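Local coordinates for protein oxidoreductase, NAD-binding (Acidithiobacillus ferrooxidans, PDB 7BVJ) that catalyses the NAD(+)-dependent oxidation of the glucosamine 3-position of UDP-N-acetylglucosamine to a ketone, a step in making the diamino sugar of lipid A, at residues Asp33-Ala36 with Glu37-Ala40; Pro147-Pro150 with Arg151-Asp154; Asp167-Leu170 with Leu171-Ala175. All coordinates share one frame; numbering follows the deposited sequence.

Interaction 1: Asp33-Ala36 with Glu37-Ala40; sequences DENA and ERAA. With NAD (nicotinamide-adenine-dinucleotide), chain E.
Asn35 and Arg38 meet twice, once where the Asn35 side chain caps the backbone N of Arg38 at the start of a helix, and once where the two side chains stack beside the adenosine ribose of NAD. Asn35 is the N-cap: its OD1 accepts from Arg38 N at 3.1 Å, the donor tilted 24° from the amide's carbonyl plane. Its carbonyl O takes a straighter bond from Ala39 N, and Ala40 N bonds to Ala36 O, so the helical pattern is established at once. With CG anti to the backbone N, the Asn35 amide also lies over one face of the Arg38 guanidinium, the two planes 29° apart in an offset stack. The arginine chain runs extended and then bends at chi3 (-68°), which turns NH1 to the ribose, where it donates to NAD O3B at 2.9 Å. The Asp33 carboxylate faces both hydroxyls of the same sugar, OD1 accepting from NAD O2B and OD2 from NAD O3B; the very short modelled distances leave the exact lengths doubtful. NH1 of Arg38 stays 4.1 Å from Asp33 OD1, beyond a salt bridge, yet the opposite charges, both next to the ribose hydroxyls, may still attract each other. Further out, Asp33 is itself positioned by backbone amides. Its OD1 uses the anti lone pair to accept from Asn35 N at 2.9 Å, closing an Asx turn, while OD2 accepts from Val11 N in the glycine-rich loop. An acidic residue after the second strand that holds both ribose hydroxyls is the classic signature of an NAD-binding Rossmann fold.

Interaction 2: Pro147-Pro150 with Arg151-Asp154; sequences PFKP and RSLD
Ser152 and Lys149 exchange two strong hydrogen bonds that close a compact loop. Lys149 N donates to Ser152 OG at 2.7 Å along a nearly straight path (171°), and Ser152 N returns a bond to Lys149 O at 2.8 Å, its donor lying well above the carbonyl plane. The serine hydroxyl can reach back because OG stands beside its own backbone N, anti to the carbonyl carbon (chi1 -74°). A water sits 2.6 Å from Ser152 OG and donates to Pro147 O, so the hydroxyl is linked to both Lys149 N and, through the water, to Pro147 O; Lys149 NZ adds a weak, long bond to the same water. The Ser152 N to Lys149 O bond closes a type I beta turn from Lys149 to Ser152, with Pro150 and Arg151 at its corners, and a short 3-10 segment follows in the loop joining strand 139-147 to helix 157-173 of the C-terminal domain. Around the buried Ser152 the other side chains pack at the surface. Ser152 CB rests over one face of the Phe148 ring, 3.3 Å from CD1, while Leu153 CD2 comes to the ring's edge, in its plane, 3.5 Å from CZ. One aromatic ring thus receives two successive residues from different directions. On the turn's corner the Arg151 chain bends at chi2 (81°) and crosses Pro150 at a slant, bringing NH1 to 3.9 Å from the proline CB. Beyond the loop itself, Pro147 touches Pro218 and Leu153 touches Val188.

Interaction 3: Asp167-Leu170 with Leu171-Ala175; sequences DLTL and LLTGA
The C-terminal turn of helix 157-173 ends where Thr173 and Gly174 bond back to Thr169 and Leu170. Leu171 N to Asp167 O and Leu172 N to Leu168 O continue the ordinary helical ladder. At the next step Thr169 O is gripped twice by one residue: Thr173 N donates at 3.0 Å and Thr173 OG1 at 2.6 Å, the two reaching the oxygen from opposite faces of its carbonyl plane. The hydroxyl gets there because OG1 lies between the backbone N and the carbonyl carbon (chi1 55°), which folds it back along the helix, and the bond in turn holds the threonine in this rotation. From the other direction Ala175 N gives OG1 a weak bond at 3.4 Å, so the same hydroxyl links the last turn to the departing chain. Gly174 leaves the helix with positive phi (68°), a backbone angle that glycine adopts easily. Its N still bonds to Leu170 O at 2.8 Å, approaching from above the carbonyl plane. A water donates to both Leu170 O and Ala175 O, bridging the final turn to Ala175, just beyond the glycine. Nearby, the Leu170 branch CD2 lies 3.3 Å from Ala175 O, and Leu172 CG packs against Leu168 O at 3.2 Å, one turn back. Neighbours contact this helix end on several sides: Leu168 and Leu172 touch helix 124-132 through Ile126 and Arg130, Asp167 forms a salt bridge with Arg121, Leu170 meets Arg295 and Val296 of helix 290-312, and Thr169, Thr173 and Ala175 rest on Leu201 of strand 194-201.

How the interactions relate
The three contacts follow one another along the chain without touching. Interaction 1 belongs to the NAD-binding Rossmann domain, where strand 27-32 passes into helix 36-46. Interactions 2 and 3 belong to the C-terminal domain and flank the start and finish of one connection: the loop after strand 139-147 leads into helix 157-173, whose end is interaction 3. Their centres are about 28 Å apart. Interaction 2 comes within about 10 Å, nearest atoms, of interaction 1, and the Arg151 side chain is about 8 Å from NAD, so this loop lies fairly near the cofactor. Interaction 3, about 38 Å centre to centre from interaction 1, lies across the chain's centre from both others, away from the annotated sites.

Interaction 1: Asp33-Ala36 with Glu37-Ala40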
ATOM      1  N   ASP A  33     -10.454 -17.987   8.457  1.00 20.95           N
ATOM      2  CA  ASP A  33      -9.013 -18.159   8.532  1.00 23.28           C
ATOM      3  C   ASP A  33      -8.728 -19.656   8.488  1.00 27.50           C
ATOM      4  O   ASP A  33      -9.561 -20.472   8.904  1.00 22.30           O
ATOM      5  CB  ASP A  33      -8.441 -17.499   9.803  1.00 19.40           C
ATOM      6  CG  ASP A  33      -6.933 -17.292   9.732  1.00 28.69           C
ATOM      7  OD1 ASP A  33      -6.192 -18.299   9.786  1.00 22.66           O
ATOM      8  OD2 ASP A  33      -6.492 -16.125   9.617  1.00 26.34           O
ATOM      9  N   GLU A  34      -7.572 -20.023   7.931  1.00 21.92           N
ATOM     10  CA  GLU A  34      -7.226 -21.442   7.885  1.00 24.21           C
ATOM     11  C   GLU A  34      -7.006 -21.992   9.288  1.00 22.54           C
ATOM     12  O   GLU A  34      -7.204 -23.184   9.524  1.00 29.07           O
ATOM     13  CB  GLU A  34      -5.997 -21.679   6.996  1.00 28.23           C
ATOM     14  CG  GLU A  34      -4.685 -21.183   7.579  1.00 30.89           C
ATOM     15  CD  GLU A  34      -3.449 -21.900   7.036  1.00 39.86           C
ATOM     16  OE1 GLU A  34      -3.403 -22.249   5.830  1.00 32.22           O
ATOM     17  OE2 GLU A  34      -2.509 -22.111   7.838  1.00 44.92           O
ATOM     18  N   ASN A  35      -6.647 -21.134  10.231  1.00 23.74           N
ATOM     19  CA  ASN A  35      -6.476 -21.497  11.635  1.00 23.70           C
ATOM     20  C   ASN A  35      -7.803 -21.207  12.339  1.00 23.56           C
ATOM     21  O   ASN A  35      -8.152 -20.045  12.574  1.00 21.19           O
ATOM     22  CB  ASN A  35      -5.299 -20.707  12.212  1.00 28.39           C
ATOM     23  CG  ASN A  35      -5.004 -21.028  13.672  1.00 23.51           C
ATOM     24  OD1 ASN A  35      -5.867 -20.907  14.543  1.00 23.51           O
ATOM     25  ND2 ASN A  35      -3.759 -21.413  13.946  1.00 27.35           N
ATOM     26  N   ALA A  36      -8.562 -22.271  12.657  1.00 25.56           N
ATOM     27  CA  ALA A  36      -9.938 -22.099  13.129  1.00 23.53           C
ATOM     28  C   ALA A  36      -9.984 -21.381  14.473  1.00 24.01           C
ATOM     29  O   ALA A  36     -10.828 -20.507  14.686  1.00 21.84           O
ATOM     30  CB  ALA A  36     -10.643 -23.457  13.227  1.00 24.18           C
ATOM     31  N   GLU A  37      -9.081 -21.738  15.386  1.00 29.63           N
ATOM     32  CA  GLU A  37      -8.964 -21.033  16.663  1.00 29.73           C
ATOM     33  C   GLU A  37      -8.923 -19.518  16.484  1.00 31.55           C
ATOM     34  O   GLU A  37      -9.582 -18.771  17.224  1.00 31.28           O
ATOM     35  CB  GLU A  37      -7.689 -21.498  17.366  1.00 35.76           C
ATOM     36  CG  GLU A  37      -7.797 -21.738  18.840  1.00 36.28           C
ATOM     37  CD  GLU A  37      -6.646 -22.577  19.336  1.00 34.41           C
ATOM     38  OE1 GLU A  37      -5.517 -22.379  18.846  1.00 38.62           O
ATOM     39  OE2 GLU A  37      -6.860 -23.442  20.202  1.00 45.88           O
ATOM     40  N   ARG A  38      -8.139 -19.049  15.510  1.00 29.30           N
ATOM     41  CA  ARG A  38      -7.909 -17.616  15.345  1.00 28.88           C
ATOM     42  C   ARG A  38      -9.153 -16.913  14.805  1.00 28.04           C
ATOM     43  O   ARG A  38      -9.540 -15.840  15.291  1.00 28.32           O
ATOM     44  CB  ARG A  38      -6.702 -17.404  14.428  1.00 24.25           C
ATOM     45  CG  ARG A  38      -6.248 -15.952  14.297  1.00 29.86           C
ATOM     46  CD  ARG A  38      -4.968 -15.872  13.470  1.00 30.88           C
ATOM     47  NE  ARG A  38      -3.831 -16.481  14.169  1.00 36.00           N
ATOM     48  CZ  ARG A  38      -2.938 -17.284  13.595  1.00 33.55           C
ATOM     49  NH1 ARG A  38      -3.043 -17.584  12.300  1.00 25.82           N
ATOM     50  NH2 ARG A  38      -1.946 -17.790  14.319  1.00 36.47           N
ATOM     51  N   ALA A  39      -9.781 -17.497  13.782  1.00 27.89           N
ATOM     52  CA  ALA A  39     -11.084 -17.021  13.341  1.00 23.27           C
ATOM     53  C   ALA A  39     -12.076 -16.975  14.493  1.00 28.56           C
ATOM     54  O   ALA A  39     -12.851 -16.021  14.617  1.00 27.45           O
ATOM     55  CB  ALA A  39     -11.626 -17.920  12.227  1.00 24.76           C
ATOM     56  N   ALA A  40     -12.088 -18.018  15.330  1.00 26.54           N
ATOM     57  CA  ALA A  40     -13.048 -18.072  16.427  1.00 28.57           C
ATOM     58  C   ALA A  40     -12.822 -16.937  17.416  1.00 28.44           C
ATOM     59  O   ALA A  40     -13.782 -16.301  17.868  1.00 31.19           O
ATOM     60  CB  ALA A  40     -12.979 -19.429  17.129  1.00 33.99           C
TER
HETATM   61  PA  NAD E 401      -0.173 -13.028   9.419  1.00 30.16           P
HETATM   62  O1A NAD E 401       0.325 -14.355   8.966  1.00 31.67           O
HETATM   63  O2A NAD E 401      -0.254 -12.445  10.806  1.00 24.64           O
HETATM   64  O5B NAD E 401      -1.870 -13.233   9.047  1.00 36.13           O
HETATM   65  C5B NAD E 401      -1.965 -14.266   8.096  1.00 29.11           C
HETATM   66  C4B NAD E 401      -3.312 -14.978   8.263  1.00 27.06           C
HETATM   67  O4B NAD E 401      -3.663 -15.630   7.067  1.00 23.73           O
HETATM   68  C3B NAD E 401      -3.092 -16.061   9.331  1.00 26.72           C
HETATM   69  O3B NAD E 401      -4.130 -15.854  10.218  1.00 29.31           O
HETATM   70  C2B NAD E 401      -3.249 -17.375   8.547  1.00 23.89           C
HETATM   71  O2B NAD E 401      -3.901 -18.378   9.321  1.00 22.26           O
HETATM   72  C1B NAD E 401      -4.195 -16.903   7.443  1.00 27.18           C
HETATM   73  N9A NAD E 401      -4.141 -17.698   6.223  1.00 25.18           N
HETATM   74  C8A NAD E 401      -3.074 -18.263   5.559  1.00 24.28           C
HETATM   75  N7A NAD E 401      -3.427 -18.892   4.441  1.00 22.75           N
HETATM   76  C5A NAD E 401      -4.793 -18.730   4.361  1.00 24.96           C
HETATM   77  C6A NAD E 401      -5.753 -19.165   3.411  1.00 28.59           C
HETATM   78  N6A NAD E 401      -5.355 -19.903   2.316  1.00 29.37           N
HETATM   79  N1A NAD E 401      -7.070 -18.857   3.591  1.00 27.93           N
HETATM   80  C2A NAD E 401      -7.387 -18.127   4.714  1.00 26.75           C
HETATM   81  N3A NAD E 401      -6.586 -17.644   5.688  1.00 28.54           N
HETATM   82  C4A NAD E 401      -5.274 -17.980   5.473  1.00 28.07           C
HETATM   83  O3  NAD E 401       0.411 -11.752   8.609  1.00 35.17           O
HETATM   84  PN  NAD E 401      -0.371 -10.353   8.625  1.00 43.00           P
HETATM   85  O1N NAD E 401      -1.859 -10.254   8.845  1.00 27.32           O
HETATM   86  O2N NAD E 401       0.727  -9.463   9.101  1.00 39.67           O
HETATM   87  O5D NAD E 401      -0.323  -9.816   6.913  1.00 41.73           O

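Interaction 2: Pro147-Pro150 with Arg151-Asp154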
ATOM      1  N   PRO A 147      12.913  -1.032  12.372  1.00 36.02           N
ATOM      2  CA  PRO A 147      13.809  -1.767  13.267  1.00 35.24           C
ATOM      3  C   PRO A 147      13.648  -3.269  13.102  1.00 36.27           C
ATOM      4  O   PRO A 147      12.575  -3.776  12.759  1.00 34.79           O
ATOM      5  CB  PRO A 147      13.363  -1.313  14.662  1.00 42.48           C
ATOM      6  CG  PRO A 147      11.925  -0.966  14.488  1.00 38.09           C
ATOM      7  CD  PRO A 147      11.823  -0.364  13.107  1.00 40.21           C
ATOM      8  N   PHE A 148      14.734  -3.989  13.351  1.00 33.01           N
ATOM      9  CA  PHE A 148      14.686  -5.441  13.263  1.00 35.24           C
ATOM     10  C   PHE A 148      13.868  -6.004  14.421  1.00 33.53           C
ATOM     11  O   PHE A 148      14.145  -5.709  15.588  1.00 36.12           O
ATOM     12  CB  PHE A 148      16.096  -6.019  13.256  1.00 32.95           C
ATOM     13  CG  PHE A 148      16.175  -7.358  12.612  1.00 31.74           C
ATOM     14  CD1 PHE A 148      15.964  -7.494  11.251  1.00 32.22           C
ATOM     15  CD2 PHE A 148      16.418  -8.487  13.366  1.00 38.35           C
ATOM     16  CE1 PHE A 148      16.020  -8.738  10.642  1.00 37.04           C
ATOM     17  CE2 PHE A 148      16.475  -9.734  12.770  1.00 39.81           C
ATOM     18  CZ  PHE A 148      16.274  -9.860  11.409  1.00 43.56           C
ATOM     19  N   LYS A 149      12.839  -6.774  14.098  1.00 36.78           N
ATOM     20  CA  LYS A 149      11.944  -7.396  15.060  1.00 39.79           C
ATOM     21  C   LYS A 149      11.963  -8.907  14.859  1.00 36.32           C
ATOM     22  O   LYS A 149      12.427  -9.392  13.820  1.00 33.28           O
ATOM     23  CB  LYS A 149      10.506  -6.874  14.908  1.00 35.83           C
ATOM     24  CG  LYS A 149      10.364  -5.379  14.775  1.00 42.29           C
ATOM     25  CD  LYS A 149       9.392  -5.041  13.660  1.00 40.52           C
ATOM     26  CE  LYS A 149       9.528  -3.586  13.222  1.00 34.92           C
ATOM     27  NZ  LYS A 149       9.075  -3.392  11.815  1.00 48.20           N
ATOM     28  N   PRO A 150      11.461  -9.685  15.830  1.00 41.19           N
ATOM     29  CA  PRO A 150      11.510 -11.149  15.674  1.00 36.50           C
ATOM     30  C   PRO A 150      10.979 -11.641  14.342  1.00 36.78           C
ATOM     31  O   PRO A 150      11.466 -12.652  13.821  1.00 36.12           O
ATOM     32  CB  PRO A 150      10.660 -11.645  16.853  1.00 37.31           C
ATOM     33  CG  PRO A 150      10.892 -10.631  17.906  1.00 34.39           C
ATOM     34  CD  PRO A 150      10.949  -9.306  17.165  1.00 39.49           C
ATOM     35  N   ARG A 151      10.032 -10.926  13.743  1.00 38.40           N
ATOM     36  CA  ARG A 151       9.424 -11.340  12.487  1.00 35.01           C
ATOM     37  C   ARG A 151      10.099 -10.741  11.255  1.00 34.47           C
ATOM     38  O   ARG A 151       9.684 -11.052  10.133  1.00 29.16           O
ATOM     39  CB  ARG A 151       7.936 -10.965  12.488  1.00 46.53           C
ATOM     40  CG  ARG A 151       7.073 -11.762  13.462  1.00 48.90           C
ATOM     41  CD  ARG A 151       7.153 -11.228  14.902  1.00 57.79           C
ATOM     42  NE  ARG A 151       6.203 -11.907  15.790  1.00 56.14           N
ATOM     43  CZ  ARG A 151       6.131 -11.722  17.105  1.00 49.67           C
ATOM     44  NH1 ARG A 151       6.955 -10.879  17.710  1.00 43.93           N
ATOM     45  NH2 ARG A 151       5.232 -12.386  17.818  1.00 57.81           N
ATOM     46  N   SER A 152      11.133  -9.908  11.430  1.00 35.15           N
ATOM     47  CA  SER A 152      11.650  -9.126  10.309  1.00 34.65           C
ATOM     48  C   SER A 152      12.213  -9.996   9.192  1.00 34.01           C
ATOM     49  O   SER A 152      12.289  -9.544   8.044  1.00 30.42           O
ATOM     50  CB  SER A 152      12.721  -8.157  10.795  1.00 33.30           C
ATOM     51  OG  SER A 152      12.152  -7.072  11.502  1.00 33.71           O
ATOM     52  N   LEU A 153      12.600 -11.233   9.494  1.00 32.86           N
ATOM     53  CA  LEU A 153      13.128 -12.106   8.458  1.00 32.89           C
ATOM     54  C   LEU A 153      12.099 -12.411   7.385  1.00 29.60           C
ATOM     55  O   LEU A 153      12.469 -12.813   6.282  1.00 29.12           O
ATOM     56  CB  LEU A 153      13.650 -13.404   9.085  1.00 41.37           C
ATOM     57  CG  LEU A 153      15.005 -13.233   9.778  1.00 42.28           C
ATOM     58  CD1 LEU A 153      15.693 -14.584  10.040  1.00 32.39           C
ATOM     59  CD2 LEU A 153      15.905 -12.307   8.970  1.00 39.76           C
ATOM     60  N   ASP A 154      10.815 -12.223   7.672  1.00 34.09           N
ATOM     61  CA  ASP A 154       9.774 -12.395   6.673  1.00 31.97           C
ATOM     62  C   ASP A 154       9.312 -11.068   6.079  1.00 34.98           C
ATOM     63  O   ASP A 154       8.246 -11.015   5.460  1.00 35.31           O
ATOM     64  CB  ASP A 154       8.597 -13.157   7.279  1.00 37.26           C
ATOM     65  CG  ASP A 154       8.993 -14.543   7.756  1.00 43.96           C
ATOM     66  OD1 ASP A 154       8.950 -14.798   8.980  1.00 42.65           O
ATOM     67  OD2 ASP A 154       9.372 -15.373   6.903  1.00 43.74           O
TER
HETATM   68  O   HOH W   1      11.807  -4.789  10.417  1.00 33.91           O

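Interaction 3: Asp167-Leu170 with Leu171-Ala175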
ATOM      1  N   ASP A 167       4.965   3.016  -5.234  1.00 21.83           N
ATOM      2  CA  ASP A 167       3.598   3.316  -5.633  1.00 21.58           C
ATOM      3  C   ASP A 167       3.331   4.815  -5.598  1.00 19.81           C
ATOM      4  O   ASP A 167       2.720   5.361  -6.521  1.00 21.54           O
ATOM      5  CB  ASP A 167       2.616   2.575  -4.730  1.00 20.61           C
ATOM      6  CG  ASP A 167       1.171   2.928  -5.036  1.00 21.31           C
ATOM      7  OD1 ASP A 167       0.763   2.800  -6.218  1.00 22.10           O
ATOM      8  OD2 ASP A 167       0.454   3.346  -4.093  1.00 19.70           O
ATOM      9  N   LEU A 168       3.757   5.481  -4.522  1.00 17.06           N
ATOM     10  CA  LEU A 168       3.598   6.923  -4.415  1.00 21.04           C
ATOM     11  C   LEU A 168       4.252   7.628  -5.592  1.00 22.44           C
ATOM     12  O   LEU A 168       3.686   8.566  -6.160  1.00 22.29           O
ATOM     13  CB  LEU A 168       4.200   7.426  -3.104  1.00 15.95           C
ATOM     14  CG  LEU A 168       3.401   7.083  -1.847  1.00 20.07           C
ATOM     15  CD1 LEU A 168       4.140   7.506  -0.564  1.00 17.55           C
ATOM     16  CD2 LEU A 168       1.990   7.701  -1.931  1.00 25.01           C
ATOM     17  N   THR A 169       5.450   7.182  -5.960  1.00 25.16           N
ATOM     18  CA  THR A 169       6.151   7.716  -7.116  1.00 18.74           C
ATOM     19  C   THR A 169       5.305   7.592  -8.375  1.00 24.68           C
ATOM     20  O   THR A 169       5.091   8.576  -9.108  1.00 21.80           O
ATOM     21  CB  THR A 169       7.459   6.952  -7.284  1.00 16.51           C
ATOM     22  OG1 THR A 169       8.342   7.232  -6.176  1.00 17.24           O
ATOM     23  CG2 THR A 169       8.085   7.301  -8.617  1.00 16.98           C
ATOM     24  N   LEU A 170       4.828   6.374  -8.653  1.00 22.25           N
ATOM     25  CA  LEU A 170       4.054   6.187  -9.879  1.00 29.12           C
ATOM     26  C   LEU A 170       2.784   7.030  -9.860  1.00 25.01           C
ATOM     27  O   LEU A 170       2.358   7.528 -10.904  1.00 27.26           O
ATOM     28  CB  LEU A 170       3.726   4.708 -10.094  1.00 19.94           C
ATOM     29  CG  LEU A 170       4.936   3.814 -10.418  1.00 25.96           C
ATOM     30  CD1 LEU A 170       4.571   2.350 -10.294  1.00 24.07           C
ATOM     31  CD2 LEU A 170       5.514   4.092 -11.799  1.00 17.79           C
ATOM     32  N   LEU A 171       2.190   7.231  -8.682  1.00 26.29           N
ATOM     33  CA  LEU A 171       0.927   7.959  -8.602  1.00 26.50           C
ATOM     34  C   LEU A 171       1.135   9.463  -8.753  1.00 24.25           C
ATOM     35  O   LEU A 171       0.448  10.116  -9.542  1.00 27.43           O
ATOM     36  CB  LEU A 171       0.225   7.655  -7.278  1.00 30.70           C
ATOM     37  CG  LEU A 171      -1.134   8.321  -7.065  1.00 24.52           C
ATOM     38  CD1 LEU A 171      -2.166   7.624  -7.903  1.00 26.62           C
ATOM     39  CD2 LEU A 171      -1.513   8.292  -5.606  1.00 26.60           C
ATOM     40  N   LEU A 172       2.072  10.025  -8.000  1.00 26.24           N
ATOM     41  CA  LEU A 172       2.330  11.454  -8.080  1.00 27.35           C
ATOM     42  C   LEU A 172       2.831  11.857  -9.454  1.00 23.84           C
ATOM     43  O   LEU A 172       2.517  12.960  -9.917  1.00 27.93           O
ATOM     44  CB  LEU A 172       3.341  11.869  -7.015  1.00 24.04           C
ATOM     45  CG  LEU A 172       2.854  11.575  -5.601  1.00 24.21           C
ATOM     46  CD1 LEU A 172       3.865  12.058  -4.585  1.00 23.52           C
ATOM     47  CD2 LEU A 172       1.492  12.221  -5.368  1.00 23.23           C
ATOM     48  N   THR A 173       3.590  10.988 -10.129  1.00 19.74           N
ATOM     49  CA  THR A 173       4.087  11.357 -11.449  1.00 21.91           C
ATOM     50  C   THR A 173       3.137  10.994 -12.581  1.00 26.69           C
ATOM     51  O   THR A 173       3.096  11.696 -13.600  1.00 18.83           O
ATOM     52  CB  THR A 173       5.442  10.699 -11.718  1.00 29.08           C
ATOM     53  OG1 THR A 173       5.319   9.275 -11.551  1.00 26.72           O
ATOM     54  CG2 THR A 173       6.521  11.273 -10.769  1.00 21.16           C
ATOM     55  N   GLY A 174       2.389   9.904 -12.450  1.00 29.13           N
ATOM     56  CA  GLY A 174       1.626   9.442 -13.593  1.00 27.91           C
ATOM     57  C   GLY A 174       2.476   8.920 -14.730  1.00 23.81           C
ATOM     58  O   GLY A 174       1.987   8.792 -15.852  1.00 20.44           O
ATOM     59  N   ALA A 175       3.735   8.585 -14.463  1.00 27.09           N
ATOM     60  CA  ALA A 175       4.675   8.164 -15.489  1.00 28.72           C
ATOM     61  C   ALA A 175       5.037   6.693 -15.302  1.00 27.58           C
ATOM     62  O   ALA A 175       4.655   6.052 -14.317  1.00 25.54           O
ATOM     63  CB  ALA A 175       5.921   9.056 -15.455  1.00 25.62           C
TER
HETATM   64  O   HOH W   2       2.062   5.457 -13.375  1.00 34.48           O